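Local atomic coordinates of exoribonuclease II, mitochondrial (Candida glabrata, PDB entry 6F3H), a protein that degrades RNA in the 3' to 5' direction as the magnesium-binding exoribonuclease component of mtEXO, the mitochondrial RNA degradosome. Residues A[257-265]-A[292-301]; A[330-338]-A[816-824]. The protein carries 1 engineered substitution. All coordinates share one frame; numbering follows the deposited sequence.

Contact 1. Residues A[257-265]-A[292-301]; sequences FYQEVITRL and YDYIRTLLND
The ring of Tyr258 meets OD2 of Asp301 at its edge, near the ring plane, while CD2 of Phe257 lies 3.5 Å above one of its faces, over the centre. Phe257 in turn has CG2 of Val261 on one face, and its CZ reaches obliquely across to CG2 of Thr297 at 3.8 Å. The third ring, Tyr294, comes from the other helix: CG1 of its neighbour Ile295 lies over one face, toward the rim, and CG1 of Val261 and CD2 of Leu265 border it near its plane. With its CG set between the backbone N and the carbonyl carbon (chi1 68°), Tyr294 projects onto helix 251-281, where the Leu265 side chain runs alongside in the opposite sense, its CD2 3.7 Å from Tyr294 CE2. The same methyl group touches CD1 of Ile295 at 4.0 Å.

Two polar contacts stand at the ends of this apolar middle. The Tyr258 hydroxyl donates a hydrogen bond to Asp301 OD2; its modelled length is too short to be pressed at this resolution. Beyond the rings, the extended chain of Arg264 brings its guanidinium up almost perpendicular to the Tyr294 ring, 78° between the planes, and NH2 makes a weak, bent hydrogen bond of 2.8 Å to Tyr294 OH. Its stronger partner is Glu272, a salt bridge within helix 251-281, and Tyr292 OH bonds weakly to that carboxylate as well.

The two helix segments cross at -118°, with axes 11.2 Å apart, in a largely helical part of the chain; helix 311-322 packs against Leu265 and Leu298. Chemically, the contact relies on ring and aliphatic packing, and the buried Asp301 carboxylate takes the Tyr258 hydroxyl on one oxygen and a weak bond from Asn306 on the other, so polar groups are paired at the edge of a mainly apolar interface.

Contact 2. Residues A[330-338]-A[816-824]; sequences QDVTRSLCG and SIHPLDGIL
Asp821 OD1 is gripped twice by Ser335. The backbone N of Ser335 reaches it at 2.7 Å from the syn side, 31° out of the carboxylate plane, in a fairly straight bond, and OG comes in nearly along the C-O axis at 2.7 Å. OD2 takes the backbone N of Arg334, though the modelled length of that bond is doubtful. The carboxylate thus sits on the first N-H groups of helix 334-343, where the helix end would be expected to stabilise its negative charge. Thr333 caps the helix, its OG1 accepting from Leu336 N at 3.2 Å, and its CG2 lies over one face of the His818 ring.

The Ser335 torsion (chi1 -69°) sets OG beside its own backbone N, which lets both reach Asp821 OD1; OG also accepts a weak bond from Leu820 N. Leu820 O lies over one face of the Arg334 guanidinium, poorly angled for a hydrogen bond; NE of Arg334 bonds instead to Ala303 O. One turn further along the helix, Leu820 CD1 lies 4.2 Å from Gly338 CA.

The docked loop is the turn of a beta hairpin with a G1 bulge, Gly822 and Ile823 both facing His818, in a C-terminal sheet consistent with the S1-type OB fold of RNase II relatives.

Contact 1 is the more buried of the two and joins two helices close in sequence, whereas contact 2 is only partly buried and brings together a helix and a beta turn nearly 480 residues apart. The segment pairs share no helix or strand, but they adjoin: Leu299 O packs on Cys337 CB at 3.9 Å, so helix 293-303 lies against helix 334-343, and its end reaches into contact 2 through Ala303, which accepts from Arg334 and touches Leu820. Their chemistry follows their place. Between helix sides, rings and aliphatic groups dominate and polar groups sit at the margins; at a helix start, backbone N-H groups and one carboxylate carry the contact. Both lie away from the magnesium site.

Contact 1. Residues A[257-265]-A[292-301]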
loop_
_atom_site.group_PDB
_atom_site.type_symbol
_atom_site.label_atom_id
_atom_site.label_comp_id
_atom_site.label_asym_id
_atom_site.label_seq_id
_atom_site.Cartn_x
_atom_site.Cartn_y
_atom_site.Cartn_z
ATOM N N PHE A 257 12.735 -17.824 -20.807
ATOM C CA PHE A 257 12.083 -19.043 -20.351
ATOM C C PHE A 257 10.733 -19.213 -21.026
ATOM O O PHE A 257 10.449 -20.253 -21.624
ATOM C CB PHE A 257 11.909 -19.008 -18.835
ATOM C CG PHE A 257 10.998 -20.094 -18.293
ATOM C CD1 PHE A 257 11.474 -21.376 -18.071
ATOM C CD2 PHE A 257 9.674 -19.829 -17.985
ATOM C CE1 PHE A 257 10.642 -22.386 -17.557
ATOM C CE2 PHE A 257 8.835 -20.835 -17.475
ATOM C CZ PHE A 257 9.325 -22.115 -17.263
ATOM N N TYR A 258 9.902 -18.175 -20.998
ATOM C CA TYR A 258 8.569 -18.368 -21.544
ATOM C C TYR A 258 8.582 -18.430 -23.065
ATOM O O TYR A 258 7.639 -18.967 -23.646
ATOM C CB TYR A 258 7.600 -17.311 -20.994
ATOM C CG TYR A 258 7.042 -17.783 -19.655
ATOM C CD1 TYR A 258 6.250 -18.919 -19.577
ATOM C CD2 TYR A 258 7.341 -17.134 -18.466
ATOM C CE1 TYR A 258 5.751 -19.404 -18.355
ATOM C CE2 TYR A 258 6.845 -17.615 -17.227
ATOM C CZ TYR A 258 6.048 -18.759 -17.193
ATOM O OH TYR A 258 5.535 -19.274 -16.015
ATOM N N GLN A 259 9.630 -17.930 -23.730
ATOM C CA GLN A 259 9.725 -18.171 -25.167
ATOM C C GLN A 259 9.917 -19.650 -25.459
ATOM O O GLN A 259 9.259 -20.200 -26.350
ATOM C CB GLN A 259 10.850 -17.374 -25.790
ATOM C CG GLN A 259 10.385 -16.097 -26.343
ATOM C CD GLN A 259 11.504 -15.378 -27.035
ATOM O OE1 GLN A 259 12.670 -15.760 -26.907
ATOM N NE2 GLN A 259 11.174 -14.300 -27.734
ATOM N N GLU A 260 10.824 -20.313 -24.725
ATOM C CA GLU A 260 11.064 -21.736 -24.958
ATOM C C GLU A 260 9.842 -22.572 -24.629
ATOM O O GLU A 260 9.545 -23.558 -25.320
ATOM C CB GLU A 260 12.259 -22.212 -24.141
ATOM C CG GLU A 260 13.469 -21.314 -24.278
ATOM C CD GLU A 260 14.673 -21.810 -23.479
ATOM O OE1 GLU A 260 15.817 -21.718 -23.984
ATOM O OE2 GLU A 260 14.480 -22.294 -22.344
ATOM N N VAL A 261 9.107 -22.162 -23.603
ATOM C CA VAL A 261 7.885 -22.846 -23.205
ATOM C C VAL A 261 6.873 -22.843 -24.336
ATOM O O VAL A 261 6.314 -23.886 -24.701
ATOM C CB VAL A 261 7.317 -22.168 -21.956
ATOM C CG1 VAL A 261 5.952 -22.707 -21.663
ATOM C CG2 VAL A 261 8.281 -22.351 -20.796
ATOM N N ILE A 262 6.622 -21.659 -24.895
ATOM C CA ILE A 262 5.672 -21.515 -25.995
ATOM C C ILE A 262 6.098 -22.386 -27.150
ATOM O O ILE A 262 5.290 -23.099 -27.751
ATOM C CB ILE A 262 5.558 -20.043 -26.422
ATOM C CG1 ILE A 262 4.664 -19.293 -25.437
ATOM C CG2 ILE A 262 5.081 -19.936 -27.866
ATOM C CD1 ILE A 262 4.973 -17.817 -25.331
ATOM N N THR A 263 7.377 -22.334 -27.478
ATOM C CA THR A 263 7.865 -23.132 -28.584
ATOM C C THR A 263 7.631 -24.609 -28.340
ATOM O O THR A 263 7.066 -25.305 -29.188
ATOM C CB THR A 263 9.343 -22.868 -28.764
ATOM O OG1 THR A 263 9.557 -21.455 -28.851
ATOM C CG2 THR A 263 9.816 -23.531 -30.007
ATOM N N ARG A 264 7.987 -25.098 -27.153
ATOM C CA ARG A 264 7.895 -26.534 -26.975
ATOM C C ARG A 264 6.445 -27.002 -26.957
ATOM O O ARG A 264 6.159 -28.155 -27.295
ATOM C CB ARG A 264 8.681 -26.962 -25.724
ATOM C CG ARG A 264 8.523 -28.428 -25.403
ATOM C CD ARG A 264 9.717 -29.001 -24.671
ATOM N NE ARG A 264 9.812 -30.436 -24.973
ATOM C CZ ARG A 264 9.092 -31.381 -24.372
ATOM N NH1 ARG A 264 9.234 -32.666 -24.719
ATOM N NH2 ARG A 264 8.233 -31.048 -23.413
ATOM N N LEU A 265 5.519 -26.115 -26.641
ATOM C CA LEU A 265 4.129 -26.511 -26.534
ATOM C C LEU A 265 3.348 -26.449 -27.839
ATOM O O LEU A 265 2.318 -27.121 -27.946
ATOM C CB LEU A 265 3.448 -25.628 -25.508
ATOM C CG LEU A 265 3.766 -25.978 -24.069
ATOM C CD1 LEU A 265 2.804 -25.225 -23.244
ATOM C CD2 LEU A 265 3.617 -27.465 -23.809
ATOM N N TYR A 292 6.526 -32.821 -17.140
ATOM C CA TYR A 292 5.938 -31.540 -17.474
ATOM C C TYR A 292 5.985 -30.579 -16.309
ATOM O O TYR A 292 4.985 -29.927 -16.016
ATOM C CB TYR A 292 4.489 -31.737 -17.923
ATOM C CG TYR A 292 4.348 -32.464 -19.244
ATOM C CD1 TYR A 292 4.801 -31.891 -20.431
ATOM C CD2 TYR A 292 3.779 -33.726 -19.309
ATOM C CE1 TYR A 292 4.678 -32.555 -21.661
ATOM C CE2 TYR A 292 3.657 -34.403 -20.532
ATOM C CZ TYR A 292 4.103 -33.816 -21.699
ATOM O OH TYR A 292 3.977 -34.499 -22.890
ATOM N N ASP A 293 7.126 -30.452 -15.640
ATOM C CA ASP A 293 7.118 -29.479 -14.558
ATOM C C ASP A 293 7.094 -28.065 -15.111
ATOM O O ASP A 293 6.577 -27.149 -14.456
ATOM C CB ASP A 293 8.299 -29.664 -13.606
ATOM C CG ASP A 293 7.993 -29.125 -12.189
ATOM O OD1 ASP A 293 6.838 -29.282 -11.722
ATOM O OD2 ASP A 293 8.889 -28.532 -11.543
ATOM N N TYR A 294 7.624 -27.863 -16.313
ATOM C CA TYR A 294 7.530 -26.527 -16.878
ATOM C C TYR A 294 6.089 -26.066 -17.041
ATOM O O TYR A 294 5.833 -24.860 -17.064
ATOM C CB TYR A 294 8.275 -26.471 -18.195
ATOM C CG TYR A 294 7.685 -27.273 -19.325
ATOM C CD1 TYR A 294 7.942 -28.634 -19.452
ATOM C CD2 TYR A 294 6.911 -26.665 -20.293
ATOM C CE1 TYR A 294 7.422 -29.359 -20.508
ATOM C CE2 TYR A 294 6.388 -27.377 -21.355
ATOM C CZ TYR A 294 6.642 -28.718 -21.465
ATOM O OH TYR A 294 6.116 -29.401 -22.554
ATOM N N ILE A 295 5.135 -26.985 -17.101
ATOM C CA ILE A 295 3.752 -26.545 -17.182
ATOM C C ILE A 295 3.202 -26.229 -15.813
ATOM O O ILE A 295 2.394 -25.312 -15.650
ATOM C CB ILE A 295 2.891 -27.603 -17.879
ATOM C CG1 ILE A 295 3.404 -27.849 -19.295
ATOM C CG2 ILE A 295 1.434 -27.195 -17.850
ATOM C CD1 ILE A 295 2.463 -28.676 -20.147
ATOM N N ARG A 296 3.602 -26.970 -14.798
ATOM C CA ARG A 296 3.142 -26.580 -13.486
ATOM C C ARG A 296 3.576 -25.160 -13.218
ATOM O O ARG A 296 2.766 -24.314 -12.824
ATOM C CB ARG A 296 3.673 -27.530 -12.435
ATOM C CG ARG A 296 2.963 -28.830 -12.468
ATOM C CD ARG A 296 3.138 -29.536 -11.178
ATOM N NE ARG A 296 4.478 -30.019 -10.896
ATOM C CZ ARG A 296 4.690 -31.187 -10.302
ATOM N NH1 ARG A 296 3.654 -31.944 -9.973
ATOM N NH2 ARG A 296 5.914 -31.609 -10.040
ATOM N N THR A 297 4.841 -24.870 -13.529
ATOM C CA THR A 297 5.376 -23.518 -13.421
ATOM C C THR A 297 4.470 -22.520 -14.105
ATOM O O THR A 297 4.195 -21.438 -13.583
ATOM C CB THR A 297 6.755 -23.446 -14.053
ATOM O OG1 THR A 297 7.668 -24.264 -13.323
ATOM C CG2 THR A 297 7.235 -22.026 -14.036
ATOM N N LEU A 298 4.038 -22.848 -15.309
ATOM C CA LEU A 298 3.232 -21.905 -16.056
ATOM C C LEU A 298 1.916 -21.648 -15.346
ATOM O O LEU A 298 1.552 -20.495 -15.106
ATOM C CB LEU A 298 3.011 -22.445 -17.460
ATOM C CG LEU A 298 1.733 -21.975 -18.119
ATOM C CD1 LEU A 298 1.852 -20.524 -18.510
ATOM C CD2 LEU A 298 1.532 -22.789 -19.339
ATOM N N LEU A 299 1.223 -22.712 -14.937
ATOM C CA LEU A 299 -0.028 -22.538 -14.209
ATOM C C LEU A 299 0.197 -21.734 -12.951
ATOM O O LEU A 299 -0.606 -20.872 -12.582
ATOM C CB LEU A 299 -0.601 -23.882 -13.816
ATOM C CG LEU A 299 -0.913 -24.774 -14.990
ATOM C CD1 LEU A 299 -1.133 -26.189 -14.464
ATOM C CD2 LEU A 299 -2.101 -24.216 -15.734
ATOM N N ASN A 300 1.309 -21.998 -12.297
ATOM C CA ASN A 300 1.639 -21.276 -11.091
ATOM C C ASN A 300 1.799 -19.792 -11.376
ATOM O O ASN A 300 1.155 -18.956 -10.734
ATOM C CB ASN A 300 2.895 -21.886 -10.503
ATOM C CG ASN A 300 3.278 -21.260 -9.219
ATOM O OD1 ASN A 300 2.502 -21.220 -8.277
ATOM N ND2 ASN A 300 4.499 -20.768 -9.159
ATOM N N ASP A 301 2.631 -19.442 -12.356
ATOM C CA ASP A 301 2.789 -18.037 -12.686
ATOM C C ASP A 301 1.468 -17.396 -13.095
ATOM O O ASP A 301 1.329 -16.178 -12.998
ATOM C CB ASP A 301 3.845 -17.873 -13.786
ATOM C CG ASP A 301 5.269 -17.976 -13.248
ATOM O OD1 ASP A 301 5.437 -17.724 -12.047
ATOM O OD2 ASP A 301 6.229 -18.262 -14.000
#

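Contact 2. Residues A[330-338]-A[816-824]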
loop_
_atom_site.group_PDB
_atom_site.type_symbol
_atom_site.label_atom_id
_atom_site.label_comp_id
_atom_site.label_asym_id
_atom_site.label_seq_id
_atom_site.Cartn_x
_atom_site.Cartn_y
_atom_site.Cartn_z
ATOM N N GLN A 330 -14.972 -24.028 -19.411
ATOM C CA GLN A 330 -15.043 -23.018 -18.361
ATOM C C GLN A 330 -14.080 -21.856 -18.583
ATOM O O GLN A 330 -12.986 -22.030 -19.127
ATOM C CB GLN A 330 -14.740 -23.679 -17.031
ATOM C CG GLN A 330 -15.191 -25.113 -17.026
ATOM C CD GLN A 330 -15.333 -25.663 -15.637
ATOM O OE1 GLN A 330 -15.584 -24.915 -14.685
ATOM N NE2 GLN A 330 -15.201 -26.982 -15.504
ATOM N N ASP A 331 -14.481 -20.670 -18.109
ATOM C CA ASP A 331 -13.687 -19.472 -18.347
ATOM C C ASP A 331 -12.333 -19.597 -17.670
ATOM O O ASP A 331 -12.207 -20.105 -16.552
ATOM C CB ASP A 331 -14.427 -18.218 -17.868
ATOM N N VAL A 332 -11.310 -19.123 -18.365
ATOM C CA VAL A 332 -9.935 -19.303 -17.926
ATOM C C VAL A 332 -9.649 -18.242 -16.887
ATOM O O VAL A 332 -9.474 -17.068 -17.231
ATOM C CB VAL A 332 -8.961 -19.198 -19.101
ATOM C CG1 VAL A 332 -7.524 -19.105 -18.627
ATOM C CG2 VAL A 332 -9.164 -20.360 -20.053
ATOM N N THR A 333 -9.562 -18.667 -15.627
ATOM C CA THR A 333 -9.426 -17.796 -14.470
ATOM C C THR A 333 -8.313 -18.337 -13.601
ATOM O O THR A 333 -8.043 -19.534 -13.592
ATOM C CB THR A 333 -10.731 -17.732 -13.648
ATOM O OG1 THR A 333 -10.978 -18.995 -13.009
ATOM C CG2 THR A 333 -11.910 -17.427 -14.518
ATOM N N ARG A 334 -7.707 -17.456 -12.820
ATOM C CA ARG A 334 -6.627 -17.900 -11.955
ATOM C C ARG A 334 -7.092 -19.025 -11.056
ATOM O O ARG A 334 -6.365 -19.998 -10.855
ATOM C CB ARG A 334 -6.143 -16.742 -11.104
ATOM C CG ARG A 334 -6.087 -15.424 -11.841
ATOM C CD ARG A 334 -4.711 -14.858 -11.861
ATOM N NE ARG A 334 -4.284 -14.515 -10.524
ATOM C CZ ARG A 334 -4.445 -13.316 -9.986
ATOM N NH1 ARG A 334 -5.029 -12.360 -10.704
ATOM N NH2 ARG A 334 -4.033 -13.084 -8.735
ATOM N N SER A 335 -8.304 -18.899 -10.504
ATOM C CA SER A 335 -8.889 -19.964 -9.691
ATOM C C SER A 335 -8.840 -21.277 -10.418
ATOM O O SER A 335 -8.624 -22.336 -9.817
ATOM C CB SER A 335 -10.328 -19.645 -9.335
ATOM O OG SER A 335 -10.350 -18.571 -8.438
ATOM N N LEU A 336 -9.062 -21.220 -11.717
ATOM C CA LEU A 336 -9.120 -22.439 -12.484
ATOM C C LEU A 336 -7.721 -22.998 -12.673
ATOM O O LEU A 336 -7.509 -24.204 -12.539
ATOM C CB LEU A 336 -9.808 -22.138 -13.807
ATOM C CG LEU A 336 -10.558 -23.310 -14.404
ATOM C CD1 LEU A 336 -11.820 -23.451 -13.619
ATOM C CD2 LEU A 336 -10.837 -23.008 -15.847
ATOM N N CYS A 337 -6.735 -22.126 -12.878
ATOM C CA CYS A 337 -5.355 -22.587 -12.878
ATOM C C CYS A 337 -4.958 -23.111 -11.518
ATOM O O CYS A 337 -4.182 -24.065 -11.417
ATOM C CB CYS A 337 -4.418 -21.465 -13.276
ATOM S SG CYS A 337 -4.599 -20.974 -14.958
ATOM N N GLY A 338 -5.489 -22.497 -10.460
ATOM C CA GLY A 338 -5.217 -22.984 -9.122
ATOM C C GLY A 338 -5.776 -24.372 -8.904
ATOM O O GLY A 338 -5.058 -25.271 -8.470
ATOM N N SER A 816 -21.368 -17.233 -9.109
ATOM C CA SER A 816 -20.035 -17.797 -9.255
ATOM C C SER A 816 -19.097 -17.195 -8.221
ATOM O O SER A 816 -19.305 -16.089 -7.730
ATOM C CB SER A 816 -19.470 -17.560 -10.660
ATOM O OG SER A 816 -18.848 -16.288 -10.739
ATOM N N ILE A 817 -18.048 -17.944 -7.902
ATOM C CA ILE A 817 -17.024 -17.511 -6.966
ATOM C C ILE A 817 -15.658 -17.916 -7.479
ATOM O O ILE A 817 -15.379 -19.113 -7.611
ATOM C CB ILE A 817 -17.219 -18.139 -5.593
ATOM C CG1 ILE A 817 -18.554 -17.732 -5.001
ATOM C CG2 ILE A 817 -16.049 -17.773 -4.716
ATOM C CD1 ILE A 817 -18.809 -18.420 -3.679
ATOM N N HIS A 818 -14.783 -16.943 -7.708
ATOM C CA HIS A 818 -13.405 -17.251 -8.082
ATOM C C HIS A 818 -12.436 -16.560 -7.150
ATOM O O HIS A 818 -12.034 -15.408 -7.395
ATOM C CB HIS A 818 -13.123 -16.880 -9.522
ATOM C CG HIS A 818 -14.039 -17.544 -10.482
ATOM N ND1 HIS A 818 -15.132 -16.909 -11.025
ATOM C CD2 HIS A 818 -14.016 -18.788 -11.011
ATOM C CE1 HIS A 818 -15.752 -17.739 -11.843
ATOM N NE2 HIS A 818 -15.090 -18.882 -11.859
ATOM N N PRO A 819 -11.982 -17.276 -6.123
ATOM C CA PRO A 819 -11.185 -16.648 -5.060
ATOM C C PRO A 819 -9.850 -16.094 -5.524
ATOM O O PRO A 819 -9.537 -14.933 -5.234
ATOM C CB PRO A 819 -11.018 -17.792 -4.055
ATOM C CG PRO A 819 -12.102 -18.769 -4.405
ATOM C CD PRO A 819 -12.230 -18.701 -5.869
ATOM N N LEU A 820 -9.035 -16.892 -6.217
ATOM C CA LEU A 820 -7.737 -16.396 -6.662
ATOM C C LEU A 820 -7.873 -15.196 -7.580
ATOM O O LEU A 820 -6.902 -14.455 -7.771
ATOM C CB LEU A 820 -6.978 -17.491 -7.385
ATOM C CG LEU A 820 -6.035 -18.184 -6.432
ATOM C CD1 LEU A 820 -5.372 -19.326 -7.135
ATOM C CD2 LEU A 820 -5.027 -17.185 -5.931
ATOM N N ASP A 821 -9.067 -14.991 -8.138
ATOM C CA ASP A 821 -9.312 -13.900 -9.053
ATOM C C ASP A 821 -10.008 -12.724 -8.393
ATOM O O ASP A 821 -9.948 -11.608 -8.926
ATOM C CB ASP A 821 -10.183 -14.389 -10.212
ATOM C CG ASP A 821 -9.659 -15.655 -10.863
ATOM O OD1 ASP A 821 -9.952 -16.760 -10.365
ATOM O OD2 ASP A 821 -9.048 -15.547 -11.943
ATOM N N GLY A 822 -10.643 -12.940 -7.239
ATOM C CA GLY A 822 -11.369 -11.878 -6.580
ATOM C C GLY A 822 -12.736 -11.655 -7.175
ATOM O O GLY A 822 -13.268 -10.541 -7.102
ATOM N N ILE A 823 -13.325 -12.676 -7.775
ATOM C CA ILE A 823 -14.557 -12.517 -8.525
ATOM C C ILE A 823 -15.677 -13.070 -7.683
ATOM O O ILE A 823 -15.557 -14.152 -7.095
ATOM C CB ILE A 823 -14.502 -13.214 -9.884
ATOM C CG1 ILE A 823 -13.667 -12.388 -10.850
ATOM C CG2 ILE A 823 -15.902 -13.403 -10.433
ATOM C CD1 ILE A 823 -13.003 -13.242 -11.897
ATOM N N LEU A 824 -16.755 -12.316 -7.615
ATOM C CA LEU A 824 -17.928 -12.737 -6.881
ATOM C C LEU A 824 -19.126 -12.164 -7.607
ATOM O O LEU A 824 -19.175 -10.953 -7.839
ATOM C CB LEU A 824 -17.822 -12.227 -5.467
ATOM C CG LEU A 824 -18.942 -12.526 -4.507
ATOM C CD1 LEU A 824 -18.761 -13.941 -4.056
ATOM C CD2 LEU A 824 -18.801 -11.561 -3.335
#